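Local atomic coordinates of isochorismatase hydrolase (PDB entry 3HB7), a protein that probably acts as a hydrolase of the isochorismatase family, which belongs to the wider group of cysteine hydrolases. Residues K40-V45 against P87-Q92; D51-V56 against Q184-D189; L113-E118 against N144-I149. All coordinates share one frame; numbering follows the deposited sequence.

Interaction 1 (K40-V45 against P87-Q92)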
loop_
_atom_site.group_PDB
_atom_site.type_symbol
_atom_site.label_atom_id
_atom_site.label_comp_id
_atom_site.label_asym_id
_atom_site.label_seq_id
_atom_site.Cartn_x
_atom_site.Cartn_y
_atom_site.Cartn_z
ATOM N N LYS E 40 -23.649 32.441 -26.618
ATOM C CA LYS E 40 -23.386 33.841 -26.536
ATOM C C LYS E 40 -22.537 34.245 -27.729
ATOM O O LYS E 40 -22.800 35.223 -28.384
ATOM C CB LYS E 40 -22.631 34.109 -25.247
ATOM C CG LYS E 40 -22.412 35.537 -24.936
ATOM C CD LYS E 40 -21.126 35.771 -24.199
ATOM C CE LYS E 40 -21.313 35.848 -22.705
ATOM N NZ LYS E 40 -20.068 36.255 -22.028
ATOM N N ILE E 41 -21.473 33.514 -27.971
ATOM C CA ILE E 41 -20.585 33.823 -29.060
ATOM C C ILE E 41 -21.302 33.646 -30.388
ATOM O O ILE E 41 -21.092 34.390 -31.301
ATOM C CB ILE E 41 -19.247 33.079 -28.938
ATOM C CG1 ILE E 41 -18.175 33.803 -29.715
ATOM C CG2 ILE E 41 -19.351 31.708 -29.441
ATOM C CD1 ILE E 41 -16.932 34.021 -28.960
ATOM N N PHE E 42 -22.175 32.664 -30.482
ATOM C CA PHE E 42 -22.834 32.444 -31.738
ATOM C C PHE E 42 -23.615 33.682 -32.074
ATOM O O PHE E 42 -23.497 34.231 -33.157
ATOM C CB PHE E 42 -23.846 31.322 -31.592
ATOM C CG PHE E 42 -23.317 29.958 -31.905
ATOM C CD1 PHE E 42 -24.146 28.984 -32.384
ATOM C CD2 PHE E 42 -22.013 29.644 -31.714
ATOM C CE1 PHE E 42 -23.676 27.752 -32.656
ATOM C CE2 PHE E 42 -21.561 28.413 -31.988
ATOM C CZ PHE E 42 -22.390 27.469 -32.458
ATOM N N GLU E 43 -24.430 34.128 -31.132
ATOM C CA GLU E 43 -25.293 35.264 -31.363
ATOM C C GLU E 43 -24.467 36.488 -31.641
ATOM O O GLU E 43 -24.787 37.260 -32.496
ATOM C CB GLU E 43 -26.213 35.483 -30.182
ATOM N N TRP E 44 -23.383 36.659 -30.924
ATOM C CA TRP E 44 -22.578 37.820 -31.162
ATOM C C TRP E 44 -22.013 37.831 -32.540
ATOM O O TRP E 44 -21.991 38.838 -33.192
ATOM C CB TRP E 44 -21.422 37.832 -30.220
ATOM C CG TRP E 44 -20.496 38.870 -30.522
ATOM C CD1 TRP E 44 -20.643 40.160 -30.248
ATOM C CD2 TRP E 44 -19.228 38.727 -31.140
ATOM N NE1 TRP E 44 -19.560 40.860 -30.665
ATOM C CE2 TRP E 44 -18.667 39.995 -31.221
ATOM C CE3 TRP E 44 -18.514 37.649 -31.640
ATOM C CZ2 TRP E 44 -17.426 40.225 -31.774
ATOM C CZ3 TRP E 44 -17.293 37.875 -32.191
ATOM C CH2 TRP E 44 -16.752 39.154 -32.251
ATOM N N VAL E 45 -21.493 36.710 -32.983
ATOM C CA VAL E 45 -20.959 36.632 -34.325
ATOM C C VAL E 45 -22.018 36.797 -35.400
ATOM O O VAL E 45 -21.793 37.440 -36.397
ATOM C CB VAL E 45 -20.197 35.318 -34.540
ATOM C CG1 VAL E 45 -20.279 34.882 -35.965
ATOM C CG2 VAL E 45 -18.780 35.493 -34.150
ATOM N N PRO E 87 -29.393 21.164 -30.862
ATOM C CA PRO E 87 -30.207 22.258 -31.350
ATOM C C PRO E 87 -29.715 23.560 -30.833
ATOM O O PRO E 87 -29.727 24.519 -31.549
ATOM C CB PRO E 87 -31.546 21.959 -30.734
ATOM C CG PRO E 87 -31.585 20.520 -30.667
ATOM C CD PRO E 87 -30.217 20.057 -30.375
ATOM N N GLU E 88 -29.235 23.574 -29.614
ATOM C CA GLU E 88 -28.806 24.793 -28.983
ATOM C C GLU E 88 -27.708 25.418 -29.781
ATOM O O GLU E 88 -27.553 26.617 -29.787
ATOM C CB GLU E 88 -28.297 24.526 -27.588
ATOM C CG GLU E 88 -29.348 24.148 -26.603
ATOM C CD GLU E 88 -29.710 22.706 -26.656
ATOM O OE1 GLU E 88 -29.307 22.014 -27.575
ATOM O OE2 GLU E 88 -30.418 22.255 -25.768
ATOM N N LEU E 89 -26.910 24.597 -30.431
ATOM C CA LEU E 89 -25.803 25.105 -31.199
ATOM C C LEU E 89 -25.858 24.772 -32.677
ATOM O O LEU E 89 -24.855 24.753 -33.327
ATOM C CB LEU E 89 -24.491 24.682 -30.572
ATOM C CG LEU E 89 -24.272 25.201 -29.163
ATOM C CD1 LEU E 89 -23.031 24.610 -28.620
ATOM C CD2 LEU E 89 -24.160 26.684 -29.174
ATOM N N TYR E 90 -27.042 24.548 -33.208
ATOM C CA TYR E 90 -27.193 24.195 -34.597
ATOM C C TYR E 90 -26.740 25.265 -35.562
ATOM O O TYR E 90 -26.864 26.435 -35.309
ATOM C CB TYR E 90 -28.630 23.860 -34.882
ATOM C CG TYR E 90 -28.795 22.730 -35.809
ATOM C CD1 TYR E 90 -29.132 22.932 -37.120
ATOM C CD2 TYR E 90 -28.611 21.454 -35.380
ATOM C CE1 TYR E 90 -29.275 21.900 -37.950
ATOM C CE2 TYR E 90 -28.758 20.425 -36.203
ATOM C CZ TYR E 90 -29.088 20.640 -37.483
ATOM O OH TYR E 90 -29.241 19.563 -38.281
ATOM N N PRO E 91 -26.191 24.825 -36.671
ATOM C CA PRO E 91 -25.637 25.713 -37.665
ATOM C C PRO E 91 -26.711 26.469 -38.381
ATOM O O PRO E 91 -27.806 25.997 -38.538
ATOM C CB PRO E 91 -24.981 24.755 -38.645
ATOM C CG PRO E 91 -24.875 23.533 -37.961
ATOM C CD PRO E 91 -26.018 23.438 -37.078
ATOM N N GLN E 92 -26.369 27.640 -38.857
ATOM C CA GLN E 92 -27.342 28.422 -39.550
ATOM C C GLN E 92 -27.043 28.547 -41.009
ATOM O O GLN E 92 -26.023 29.062 -41.383
ATOM C CB GLN E 92 -27.341 29.824 -38.968
ATOM C CG GLN E 92 -28.687 30.332 -38.649
ATOM C CD GLN E 92 -28.656 31.295 -37.526
ATOM O OE1 GLN E 92 -28.137 32.374 -37.659
ATOM N NE2 GLN E 92 -29.203 30.905 -36.406
#
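F42 and L89 carry this contact, their side chains crossing at about a right angle. One methyl of the leucine, CD2, sits over one face of the phenylalanine ring, 3.9 Å from the ring centroid and 18° off its normal, a CH-pi contact displaced toward the rim. CD2 comes nearest to the ring at CE1 of F42, 3.7 Å away. The same ring carbon meets the loop backbone in a second way: the carbonyl O of L89 lies in the ring plane at the edge, 3.3 Å from CE1 of F42. L89 thus embraces the ring from two directions, with a methyl over the face and the carbonyl oxygen, reached from its side, in front of the C-H at CE1. F42 reaches this place with CG beside its backbone N and opposite the carbonyl carbon, chi1 -91°, which sends the ring out from the helix to the loop. No hydrogen bond joins the two segments, but just beside the ring the carbonyl O of Y90 accepts one from R46, farther along the helix. The ring lies between helix 35-47, segment 87-92 and strand 53-60, where it touches L55, while L89 packs on L38, Q39 and M15.

Interaction 2 (D51-V56 against Q184-D189)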
loop_
_atom_site.group_PDB
_atom_site.type_symbol
_atom_site.label_atom_id
_atom_site.label_comp_id
_atom_site.label_asym_id
_atom_site.label_seq_id
_atom_site.Cartn_x
_atom_site.Cartn_y
_atom_site.Cartn_z
ATOM N N ASP E 51 -18.242 40.456 -42.529
ATOM C CA ASP E 51 -17.847 39.081 -42.680
ATOM C C ASP E 51 -16.501 38.724 -42.066
ATOM O O ASP E 51 -15.845 37.820 -42.519
ATOM C CB ASP E 51 -17.866 38.703 -44.136
ATOM C CG ASP E 51 -18.211 37.284 -44.328
ATOM O OD1 ASP E 51 -18.693 36.685 -43.355
ATOM O OD2 ASP E 51 -18.003 36.768 -45.436
ATOM N N ASP E 52 -16.087 39.471 -41.067
ATOM C CA ASP E 52 -14.797 39.278 -40.454
ATOM C C ASP E 52 -14.651 37.935 -39.752
ATOM O O ASP E 52 -13.591 37.367 -39.737
ATOM C CB ASP E 52 -14.487 40.431 -39.509
ATOM C CG ASP E 52 -14.041 41.656 -40.232
ATOM O OD1 ASP E 52 -14.198 41.706 -41.454
ATOM O OD2 ASP E 52 -13.534 42.570 -39.583
ATOM N N ILE E 53 -15.735 37.457 -39.163
ATOM C CA ILE E 53 -15.712 36.230 -38.410
ATOM C C ILE E 53 -16.697 35.165 -38.843
ATOM O O ILE E 53 -17.879 35.373 -38.826
ATOM C CB ILE E 53 -15.913 36.532 -36.965
ATOM C CG1 ILE E 53 -14.745 37.386 -36.506
ATOM C CG2 ILE E 53 -15.990 35.268 -36.196
ATOM C CD1 ILE E 53 -15.003 38.239 -35.340
ATOM N N HIS E 54 -16.172 34.001 -39.206
ATOM C CA HIS E 54 -16.972 32.903 -39.693
ATOM C C HIS E 54 -17.170 31.845 -38.648
ATOM O O HIS E 54 -16.330 31.637 -37.826
ATOM C CB HIS E 54 -16.293 32.225 -40.854
ATOM C CG HIS E 54 -16.107 33.087 -42.054
ATOM N ND1 HIS E 54 -16.112 32.584 -43.331
ATOM C CD2 HIS E 54 -15.877 34.409 -42.175
ATOM C CE1 HIS E 54 -15.909 33.558 -44.189
ATOM N NE2 HIS E 54 -15.764 34.677 -43.513
ATOM N N LEU E 55 -18.279 31.142 -38.737
ATOM C CA LEU E 55 -18.541 30.010 -37.899
ATOM C C LEU E 55 -18.400 28.765 -38.742
ATOM O O LEU E 55 -18.961 28.693 -39.808
ATOM C CB LEU E 55 -19.957 30.067 -37.386
ATOM C CG LEU E 55 -20.257 30.847 -36.130
ATOM C CD1 LEU E 55 -21.543 30.365 -35.539
ATOM C CD2 LEU E 55 -19.144 30.712 -35.170
ATOM N N VAL E 56 -17.626 27.804 -38.259
ATOM C CA VAL E 56 -17.442 26.520 -38.897
ATOM C C VAL E 56 -17.823 25.443 -37.915
ATOM O O VAL E 56 -17.343 25.418 -36.826
ATOM C CB VAL E 56 -16.003 26.341 -39.296
ATOM C CG1 VAL E 56 -15.821 25.131 -40.115
ATOM C CG2 VAL E 56 -15.524 27.517 -40.008
ATOM N N GLN E 184 -14.440 41.308 -26.430
ATOM C CA GLN E 184 -14.022 42.650 -26.089
ATOM C C GLN E 184 -12.811 43.114 -26.859
ATOM O O GLN E 184 -12.640 44.291 -27.091
ATOM C CB GLN E 184 -13.788 42.796 -24.603
ATOM C CG GLN E 184 -12.943 43.974 -24.266
ATOM C CD GLN E 184 -13.749 45.231 -24.023
ATOM O OE1 GLN E 184 -14.974 45.201 -23.946
ATOM N NE2 GLN E 184 -13.054 46.346 -23.881
ATOM N N ALA E 185 -11.938 42.197 -27.217
ATOM C CA ALA E 185 -10.770 42.572 -27.967
ATOM C C ALA E 185 -11.121 43.094 -29.343
ATOM O O ALA E 185 -10.500 44.004 -29.834
ATOM C CB ALA E 185 -9.836 41.444 -28.055
ATOM N N TRP E 186 -12.095 42.477 -29.980
ATOM C CA TRP E 186 -12.548 42.920 -31.279
ATOM C C TRP E 186 -13.182 44.286 -31.198
ATOM O O TRP E 186 -13.024 45.105 -32.083
ATOM C CB TRP E 186 -13.514 41.936 -31.895
ATOM C CG TRP E 186 -12.872 40.858 -32.703
ATOM C CD1 TRP E 186 -12.602 39.595 -32.297
ATOM C CD2 TRP E 186 -12.448 40.932 -34.066
ATOM N NE1 TRP E 186 -12.039 38.885 -33.307
ATOM C CE2 TRP E 186 -11.929 39.684 -34.405
ATOM C CE3 TRP E 186 -12.455 41.933 -35.028
ATOM C CZ2 TRP E 186 -11.419 39.416 -35.649
ATOM C CZ3 TRP E 186 -11.952 41.659 -36.259
ATOM C CH2 TRP E 186 -11.436 40.414 -36.559
ATOM N N GLU E 187 -13.928 44.509 -30.132
ATOM C CA GLU E 187 -14.665 45.745 -29.952
ATOM C C GLU E 187 -13.687 46.870 -29.885
ATOM O O GLU E 187 -13.903 47.928 -30.426
ATOM C CB GLU E 187 -15.467 45.697 -28.671
ATOM C CG GLU E 187 -16.922 45.992 -28.861
ATOM C CD GLU E 187 -17.693 44.830 -29.440
ATOM O OE1 GLU E 187 -18.724 44.451 -28.857
ATOM O OE2 GLU E 187 -17.273 44.304 -30.483
ATOM N N ASN E 188 -12.569 46.573 -29.263
ATOM C CA ASN E 188 -11.505 47.508 -29.020
ATOM C C ASN E 188 -10.572 47.677 -30.198
ATOM O O ASN E 188 -9.591 48.383 -30.124
ATOM C CB ASN E 188 -10.706 47.033 -27.827
ATOM C CG ASN E 188 -11.278 47.512 -26.528
ATOM O OD1 ASN E 188 -12.439 47.278 -26.212
ATOM N ND2 ASN E 188 -10.464 48.194 -25.765
ATOM N N ASP E 189 -10.850 46.999 -31.287
ATOM C CA ASP E 189 -9.953 47.086 -32.413
ATOM C C ASP E 189 -8.535 46.689 -32.012
ATOM O O ASP E 189 -7.571 47.229 -32.522
ATOM C CB ASP E 189 -9.951 48.496 -32.989
#
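D52 and W186 have the closest CA atoms of the two backbones, still 10.1 Å apart, so the start of strand 53-60 and the end of helix 179-187 meet through side chains alone. I53 and W186 reach out from opposite directions. The isoleucine holds CG1 beside its backbone N, chi1 -63°, and its extended arm carries CD1 over one face of the indole, 3.7 Å from the centroid of the five-membered ring and 20° off the normal. This CH-pi contact is closest at CE2 of W186, 3.5 Å from CD1 of I53, with CG1 behind it. D52 comes to the six-membered ring obliquely, its carboxylate plane turned 49° from the indole; OD2 of D52 lies 3.8 Å from CZ3 of W186, and the charge of this oxygen is met by a salt bridge to R48. The indole also packs edge-to-face with H8 and Y182. Just beyond W186 the helix ends in a Schellman motif at D189, whose N bonds back to O of W186. The arrangement is that of a three-layer alpha/beta fold: a strand of the central parallel sheet sends an aliphatic side chain to a helix lying on one of its faces.

Interaction 3 (L113-E118 against N144-I149); sequences LYLKEE and NAYKVI
Y146 keeps CG beside its backbone N and opposite the carbonyl carbon, chi1 -64°, and this rotation sends the phenol from the turn before strand 147-151 across to helix 111-117, where L115 receives it. The leucine's own chi2 of 18° brings CD1 almost into eclipse with CA and leaves CD2 directed at the tyrosine. The two side chains cross on a slant. L115 meets the hydroxyl end of the phenol: CB of L115 is 3.3 Å from OH and 3.7 Å from CZ of Y146, while CD2 of L115 comes to 3.8 Å from CE2 of Y146. The backbone N of K116 is 3.9 Å from OH of Y146, and the lysine side chain approaches that oxygen only to 4.5 Å, with CD. The hydroxyl is hydrogen-bonded to OD1 of D112, at the start of the same helix, which fixes the end of the phenol while L115 covers it with hydrocarbon. The carbonyl O of N144 stands 4.0 Å above one ring face, over its centre. Replacing Y146 by an alanine would probably leave D112 without its hydroxyl partner and open a gap beside L115. The turn that presents the tyrosine is a Schellman motif ending helix 133-143: A145, with positive phi, is the C-prime residue, Y146 N bonds back to O of A141, and A145 N to O of L142. Helix 133-143 is thus closed just before the chain enters strand 147-151, where K147 bonds through its backbone to D121 and V123, and I149 to V123 and L125. Strand 122-126, helix 133-143 and strand 147-151 form a beta-alpha-beta crossover, the recurring unit of this parallel alpha/beta fold, and Y146 ties its second loop to the helix that precedes the first strand.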
loop_
_atom_site.group_PDB
_atom_site.type_symbol
_atom_site.label_atom_id
_atom_site.label_comp_id
_atom_site.label_asym_id
_atom_site.label_seq_id
_atom_site.Cartn_x
_atom_site.Cartn_y
_atom_site.Cartn_z
ATOM N N LEU E 113 -8.690 23.953 -46.898
ATOM C CA LEU E 113 -9.046 24.569 -48.144
ATOM C C LEU E 113 -10.059 25.670 -47.938
ATOM O O LEU E 113 -9.917 26.706 -48.476
ATOM C CB LEU E 113 -9.571 23.558 -49.156
ATOM C CG LEU E 113 -9.999 24.169 -50.484
ATOM C CD1 LEU E 113 -8.864 24.724 -51.247
ATOM C CD2 LEU E 113 -10.726 23.199 -51.297
ATOM N N TYR E 114 -11.057 25.448 -47.115
ATOM C CA TYR E 114 -12.030 26.459 -46.852
ATOM C C TYR E 114 -11.395 27.672 -46.215
ATOM O O TYR E 114 -11.708 28.773 -46.569
ATOM C CB TYR E 114 -13.102 25.918 -45.946
ATOM C CG TYR E 114 -14.062 26.942 -45.434
ATOM C CD1 TYR E 114 -15.248 27.182 -46.079
ATOM C CD2 TYR E 114 -13.798 27.643 -44.297
ATOM C CE1 TYR E 114 -16.124 28.100 -45.618
ATOM C CE2 TYR E 114 -14.667 28.560 -43.827
ATOM C CZ TYR E 114 -15.836 28.794 -44.487
ATOM O OH TYR E 114 -16.721 29.721 -44.017
ATOM N N LEU E 115 -10.496 27.460 -45.283
ATOM C CA LEU E 115 -9.823 28.532 -44.636
ATOM C C LEU E 115 -9.001 29.294 -45.633
ATOM O O LEU E 115 -8.939 30.479 -45.580
ATOM C CB LEU E 115 -8.924 28.000 -43.548
ATOM C CG LEU E 115 -9.439 27.806 -42.130
ATOM C CD1 LEU E 115 -10.883 27.782 -42.032
ATOM C CD2 LEU E 115 -8.875 26.580 -41.532
ATOM N N LYS E 116 -8.343 28.599 -46.531
ATOM C CA LYS E 116 -7.552 29.232 -47.550
ATOM C C LYS E 116 -8.418 30.062 -48.478
ATOM O O LYS E 116 -8.056 31.139 -48.842
ATOM C CB LYS E 116 -6.799 28.188 -48.347
ATOM C CG LYS E 116 -5.306 28.340 -48.364
ATOM C CD LYS E 116 -4.609 26.981 -48.222
ATOM C CE LYS E 116 -3.378 26.891 -49.107
ATOM N NZ LYS E 116 -2.645 25.613 -49.023
ATOM N N GLU E 117 -9.573 29.543 -48.831
ATOM C CA GLU E 117 -10.479 30.193 -49.737
ATOM C C GLU E 117 -10.941 31.515 -49.172
ATOM O O GLU E 117 -11.038 32.479 -49.879
ATOM C CB GLU E 117 -11.681 29.302 -50.037
ATOM C CG GLU E 117 -11.420 28.228 -51.035
ATOM C CD GLU E 117 -12.545 27.253 -51.190
ATOM O OE1 GLU E 117 -12.789 26.812 -52.304
ATOM O OE2 GLU E 117 -13.187 26.913 -50.208
ATOM N N GLU E 118 -11.192 31.554 -47.882
ATOM C CA GLU E 118 -11.751 32.719 -47.235
ATOM C C GLU E 118 -10.724 33.669 -46.686
ATOM O O GLU E 118 -11.044 34.570 -45.988
ATOM C CB GLU E 118 -12.702 32.307 -46.139
ATOM C CG GLU E 118 -13.769 31.401 -46.584
ATOM C CD GLU E 118 -14.558 31.965 -47.709
ATOM O OE1 GLU E 118 -14.464 33.158 -47.939
ATOM O OE2 GLU E 118 -15.282 31.230 -48.371
ATOM N N ASN E 144 -0.386 24.396 -40.131
ATOM C CA ASN E 144 -0.707 25.053 -41.368
ATOM C C ASN E 144 -0.500 26.555 -41.322
ATOM O O ASN E 144 -0.994 27.258 -42.138
ATOM C CB ASN E 144 -2.114 24.718 -41.810
ATOM C CG ASN E 144 -2.219 23.348 -42.408
ATOM O OD1 ASN E 144 -1.559 23.041 -43.375
ATOM N ND2 ASN E 144 -3.043 22.516 -41.830
ATOM N N ALA E 145 0.212 27.024 -40.326
ATOM C CA ALA E 145 0.608 28.409 -40.212
ATOM C C ALA E 145 -0.498 29.372 -39.833
ATOM O O ALA E 145 -0.320 30.549 -39.903
ATOM C CB ALA E 145 1.284 28.858 -41.443
ATOM N N TYR E 146 -1.641 28.863 -39.438
ATOM C CA TYR E 146 -2.692 29.685 -38.927
ATOM C C TYR E 146 -2.314 30.150 -37.550
ATOM O O TYR E 146 -1.488 29.553 -36.909
ATOM C CB TYR E 146 -3.990 28.912 -38.876
ATOM C CG TYR E 146 -4.467 28.505 -40.220
ATOM C CD1 TYR E 146 -4.657 29.432 -41.198
ATOM C CD2 TYR E 146 -4.693 27.205 -40.531
ATOM C CE1 TYR E 146 -5.065 29.073 -42.426
ATOM C CE2 TYR E 146 -5.106 26.850 -41.750
ATOM C CZ TYR E 146 -5.286 27.787 -42.694
ATOM O OH TYR E 146 -5.685 27.457 -43.930
ATOM N N LYS E 147 -2.943 31.219 -37.102
ATOM C CA LYS E 147 -2.798 31.713 -35.763
ATOM C C LYS E 147 -3.913 31.095 -35.005
ATOM O O LYS E 147 -4.978 30.993 -35.518
ATOM C CB LYS E 147 -2.954 33.216 -35.742
ATOM C CG LYS E 147 -1.671 33.941 -35.893
ATOM C CD LYS E 147 -1.863 35.192 -36.660
ATOM C CE LYS E 147 -2.355 36.284 -35.773
ATOM N NZ LYS E 147 -1.948 37.604 -36.264
ATOM N N VAL E 148 -3.659 30.670 -33.784
ATOM C CA VAL E 148 -4.625 29.907 -33.024
ATOM C C VAL E 148 -5.018 30.529 -31.710
ATOM O O VAL E 148 -4.196 30.905 -30.943
ATOM C CB VAL E 148 -4.095 28.495 -32.740
ATOM C CG1 VAL E 148 -5.156 27.630 -32.219
ATOM C CG2 VAL E 148 -3.495 27.906 -33.957
ATOM N N ILE E 149 -6.305 30.592 -31.461
ATOM C CA ILE E 149 -6.820 31.070 -30.213
ATOM C C ILE E 149 -7.674 29.998 -29.593
ATOM O O ILE E 149 -8.441 29.368 -30.259
ATOM C CB ILE E 149 -7.640 32.356 -30.406
ATOM C CG1 ILE E 149 -6.727 33.539 -30.560
ATOM C CG2 ILE E 149 -8.477 32.656 -29.245
ATOM C CD1 ILE E 149 -7.368 34.656 -31.228
#

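Overall arrangement
All three contacts border the six-stranded parallel sheet. Interactions 1 and 2 have centres about 14 Å apart and share helix 35-47 packed on strand 53-60, where W44 and V45 touch I53 and V45 also touches L55. Interaction 3 lies across the sheet from that helix, its centre about 15 Å from that of interaction 2 and about 21 Å from that of interaction 1; H54 and Y114 probably share a hydrogen bond between interactions 2 and 3. Along the chain, the segments of interactions 1 and 2 alternate, and interaction 3 falls entirely between the two segments of interaction 2. Strand 53-60 therefore links helices on both faces, and helix 179-187 brings the late chain back beside the early one.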